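Local structure of beta-phosphoglucomutase (Bacteroides vulgatus, 3DV9) at residues 189-197 with 213-223. The protein probably interconverts beta-glucose 1-phosphate and glucose 6-phosphate as a magnesium-dependent phosphomutase of the haloacid dehalogenase superfamily. Residues are numbered along the deposited sequence; the frame is centred on the assembly and turned at random.
With MG (magnesium ion), chain B.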
loop_
_atom_site.group_PDB
_atom_site.type_symbol
_atom_site.label_atom_id
_atom_site.label_comp_id
_atom_site.label_asym_id
_atom_site.label_seq_id
_atom_site.Cartn_x
_atom_site.Cartn_y
_atom_site.Cartn_z
ATOM N N GLU A 189 -3.252 -0.370 -4.112
ATOM C CA GLU A 189 -2.993 -1.149 -2.904
ATOM C C GLU A 189 -3.031 -2.656 -3.174
ATOM O O GLU A 189 -3.752 -3.105 -4.087
ATOM C CB GLU A 189 -4.010 -0.765 -1.823
ATOM C CG GLU A 189 -3.418 0.311 -0.919
ATOM C CD GLU A 189 -2.369 -0.264 0.109
ATOM O OE1 GLU A 189 -2.008 -1.482 0.045
ATOM O OE2 GLU A 189 -1.892 0.513 0.973
ATOM N N ASN A 190 -2.338 -3.437 -2.329
ATOM C CA ASN A 190 -2.352 -4.911 -2.529
ATOM C C ASN A 190 -2.785 -5.680 -1.276
ATOM O O ASN A 190 -2.849 -6.904 -1.330
ATOM C CB ASN A 190 -0.959 -5.417 -2.942
ATOM C CG ASN A 190 0.052 -5.268 -1.810
ATOM O OD1 ASN A 190 0.140 -4.211 -1.198
ATOM N ND2 ASN A 190 0.727 -6.336 -1.467
ATOM N N ALA A 191 -3.064 -4.975 -0.174
ATOM C CA ALA A 191 -3.349 -5.652 1.098
ATOM C C ALA A 191 -4.678 -5.167 1.695
ATOM O O ALA A 191 -5.062 -4.042 1.461
ATOM C CB ALA A 191 -2.238 -5.389 2.074
ATOM N N PRO A 192 -5.361 -6.030 2.464
ATOM C CA PRO A 192 -6.676 -5.634 2.947
ATOM C C PRO A 192 -6.600 -4.375 3.812
ATOM O O PRO A 192 -7.454 -3.515 3.699
ATOM C CB PRO A 192 -7.139 -6.836 3.804
ATOM C CG PRO A 192 -5.926 -7.628 4.055
ATOM C CD PRO A 192 -5.036 -7.412 2.846
ATOM N N LEU A 193 -5.624 -4.265 4.708
ATOM C CA LEU A 193 -5.606 -3.073 5.598
ATOM C C LEU A 193 -5.254 -1.786 4.832
ATOM O O LEU A 193 -5.738 -0.702 5.173
ATOM C CB LEU A 193 -4.621 -3.250 6.748
ATOM C CG LEU A 193 -4.953 -4.383 7.728
ATOM C CD1 LEU A 193 -3.808 -4.560 8.696
ATOM C CD2 LEU A 193 -6.258 -4.136 8.453
ATOM N N GLY A 194 -4.478 -1.942 3.758
ATOM C CA GLY A 194 -4.142 -0.842 2.821
ATOM C C GLY A 194 -5.379 -0.375 2.052
ATOM O O GLY A 194 -5.639 0.823 1.954
ATOM N N VAL A 195 -6.145 -1.336 1.535
ATOM C CA VAL A 195 -7.390 -1.049 0.837
ATOM C C VAL A 195 -8.317 -0.306 1.809
ATOM O O VAL A 195 -8.910 0.699 1.461
ATOM C CB VAL A 195 -8.060 -2.307 0.282
ATOM C CG1 VAL A 195 -9.423 -1.964 -0.273
ATOM C CG2 VAL A 195 -7.158 -2.886 -0.860
ATOM N N GLN A 196 -8.422 -0.827 3.032
ATOM C CA GLN A 196 -9.306 -0.215 4.044
ATOM C C GLN A 196 -8.946 1.258 4.276
ATOM O O GLN A 196 -9.847 2.119 4.387
ATOM C CB GLN A 196 -9.200 -1.015 5.352
ATOM C CG GLN A 196 -10.215 -0.547 6.364
ATOM C CD GLN A 196 -10.178 -1.354 7.640
ATOM O OE1 GLN A 196 -9.731 -2.511 7.663
ATOM N NE2 GLN A 196 -10.631 -0.739 8.716
ATOM N N ALA A 197 -7.642 1.532 4.378
ATOM C CA ALA A 197 -7.116 2.907 4.602
ATOM C C ALA A 197 -7.482 3.825 3.425
ATOM O O ALA A 197 -7.926 4.967 3.650
ATOM C CB ALA A 197 -5.600 2.886 4.797
ATOM N N LEU A 213 -3.263 -14.204 -0.645
ATOM C CA LEU A 213 -4.632 -14.062 -0.126
ATOM C C LEU A 213 -5.680 -14.133 -1.230
ATOM O O LEU A 213 -5.394 -13.867 -2.398
ATOM C CB LEU A 213 -4.795 -12.743 0.665
ATOM C CG LEU A 213 -3.747 -12.525 1.791
ATOM C CD1 LEU A 213 -4.014 -11.180 2.522
ATOM C CD2 LEU A 213 -3.697 -13.683 2.767
ATOM N N HIS A 214 -6.900 -14.511 -0.844
ATOM C CA HIS A 214 -8.024 -14.535 -1.794
ATOM C C HIS A 214 -8.445 -13.125 -2.191
ATOM O O HIS A 214 -8.405 -12.219 -1.349
ATOM C CB HIS A 214 -9.231 -15.263 -1.176
ATOM C CG HIS A 214 -10.257 -15.707 -2.189
ATOM N ND1 HIS A 214 -11.288 -14.903 -2.626
ATOM C CD2 HIS A 214 -10.427 -16.895 -2.805
ATOM C CE1 HIS A 214 -12.036 -15.567 -3.488
ATOM N NE2 HIS A 214 -11.524 -16.780 -3.630
ATOM N N ASP A 215 -8.847 -12.950 -3.450
ATOM C CA ASP A 215 -9.388 -11.668 -3.923
ATOM C C ASP A 215 -10.407 -11.121 -2.958
ATOM O O ASP A 215 -10.457 -9.910 -2.740
ATOM C CB ASP A 215 -10.044 -11.771 -5.305
ATOM C CG ASP A 215 -9.016 -11.960 -6.438
ATOM O OD1 ASP A 215 -7.786 -11.789 -6.196
ATOM O OD2 ASP A 215 -9.439 -12.294 -7.568
ATOM N N ASN A 216 -11.264 -12.002 -2.407
ATOM C CA ASN A 216 -12.335 -11.494 -1.517
ATOM C C ASN A 216 -11.846 -10.688 -0.312
ATOM O O ASN A 216 -12.535 -9.786 0.171
ATOM C CB ASN A 216 -13.278 -12.636 -1.083
ATOM C CG ASN A 216 -14.099 -13.198 -2.252
ATOM O OD1 ASN A 216 -14.041 -12.708 -3.395
ATOM N ND2 ASN A 216 -14.855 -14.262 -1.975
ATOM N N VAL A 217 -10.645 -10.983 0.155
ATOM C CA VAL A 217 -10.046 -10.290 1.282
ATOM C C VAL A 217 -9.865 -8.802 0.955
ATOM O O VAL A 217 -9.983 -7.941 1.819
ATOM C CB VAL A 217 -8.683 -10.965 1.632
ATOM C CG1 VAL A 217 -7.989 -10.273 2.726
ATOM C CG2 VAL A 217 -8.910 -12.424 2.048
ATOM N N LEU A 218 -9.605 -8.527 -0.320
ATOM C CA LEU A 218 -9.398 -7.159 -0.812
ATOM C C LEU A 218 -10.727 -6.490 -1.168
ATOM O O LEU A 218 -11.001 -5.323 -0.794
ATOM C CB LEU A 218 -8.474 -7.199 -2.031
ATOM C CG LEU A 218 -7.061 -7.721 -1.710
ATOM C CD1 LEU A 218 -6.191 -7.774 -2.995
ATOM C CD2 LEU A 218 -6.328 -6.958 -0.605
ATOM N N LEU A 219 -11.560 -7.210 -1.914
ATOM C CA LEU A 219 -12.874 -6.726 -2.283
ATOM C C LEU A 219 -13.730 -6.367 -1.058
ATOM O O LEU A 219 -14.476 -5.390 -1.103
ATOM C CB LEU A 219 -13.609 -7.785 -3.112
ATOM C CG LEU A 219 -12.941 -8.105 -4.472
ATOM C CD1 LEU A 219 -13.592 -9.313 -5.085
ATOM C CD2 LEU A 219 -13.062 -6.867 -5.400
ATOM N N ASN A 220 -13.610 -7.155 0.019
ATOM C CA ASN A 220 -14.432 -6.942 1.219
ATOM C C ASN A 220 -14.076 -5.705 2.004
ATOM O O ASN A 220 -14.832 -5.299 2.911
ATOM C CB ASN A 220 -14.347 -8.139 2.144
ATOM C CG ASN A 220 -15.168 -9.315 1.656
ATOM O OD1 ASN A 220 -16.028 -9.176 0.785
ATOM N ND2 ASN A 220 -14.898 -10.487 2.217
ATOM N N GLU A 221 -12.924 -5.112 1.679
ATOM C CA GLU A 221 -12.515 -3.855 2.271
ATOM C C GLU A 221 -12.955 -2.643 1.430
ATOM O O GLU A 221 -12.585 -1.498 1.744
ATOM C CB GLU A 221 -10.996 -3.866 2.531
ATOM C CG GLU A 221 -10.571 -4.931 3.543
ATOM C CD GLU A 221 -11.289 -4.814 4.886
ATOM O OE1 GLU A 221 -11.689 -3.687 5.278
ATOM O OE2 GLU A 221 -11.451 -5.871 5.539
ATOM N N GLY A 222 -13.730 -2.912 0.375
ATOM C CA GLY A 222 -14.387 -1.860 -0.431
ATOM C C GLY A 222 -13.552 -1.392 -1.628
ATOM O O GLY A 222 -13.776 -0.322 -2.131
ATOM N N ALA A 223 -12.627 -2.214 -2.131
ATOM C CA ALA A 223 -11.823 -1.804 -3.314
ATOM C C ALA A 223 -12.785 -1.466 -4.434
ATOM O O ALA A 223 -13.776 -2.208 -4.691
ATOM C CB ALA A 223 -10.915 -2.941 -3.798
HETATM MG MG MG B . 1.538 -3.551 0.481
HETATM O O HOH W 1 -0.363 -2.676 1.654
HETATM O O HOH W 2 2.200 -2.653 2.266
#
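Leu218 meets Pro192 because its CG stands anti to its own carbonyl carbon (chi1 -64°), which carries CD2 across to the start of the helix beginning at Pro192. Val195 answers with CG1 anti to its backbone N (chi1 173°), which brings CG1 to Glu221 CB and the backbone N of Ala223. The two helices belong to the Rossmann-like core of a HAD-family protein, packed beside strand 204-208 of its parallel sheet. They run nearly parallel, their axes crossing at -21° with a closest approach of 9.1 Å. Leu218 CD2 lies 3.3 Å from Pro192 N, close against the peptide link from Ala191. The proline ring also packs against Val217 and Leu213. Its CG touches Val217 CG1 at 3.6 Å, the two side chains lying side by side. Its CD also meets Leu213 CD1, and here the side chains cross at about a right angle. Val195 CG1 packs 3.7 Å from Glu221 CB and equally near Ala223 N, while Ala207 of strand 204-208 touches Val195, Leu218 and Ala223. Glu221 belongs to a type I turn from Leu219 to Gly222. Its CG rests 3.4 Å from Pro192 O. Its side chain crosses that of Gln196 at a slant, with the carboxylate and amide planes nearly parallel. With an alanine in place of Glu221, CB would remain by Val195, but a gap is likely to open beside Pro192 CB and Gln196 to lose its carboxylate neighbour. The contact thus packs the turn and short helix against the helix that follows the metal-binding loop. In that loop Asn190 joins Asp29, Asp31 and Glu65 on magnesium. Glu189 OE1 accepts from a magnesium-bound water and, through its anti lone pair, from Asn190 N at 3.1 Å. Asn190 OD1 binds the magnesium ion at 2.3 Å.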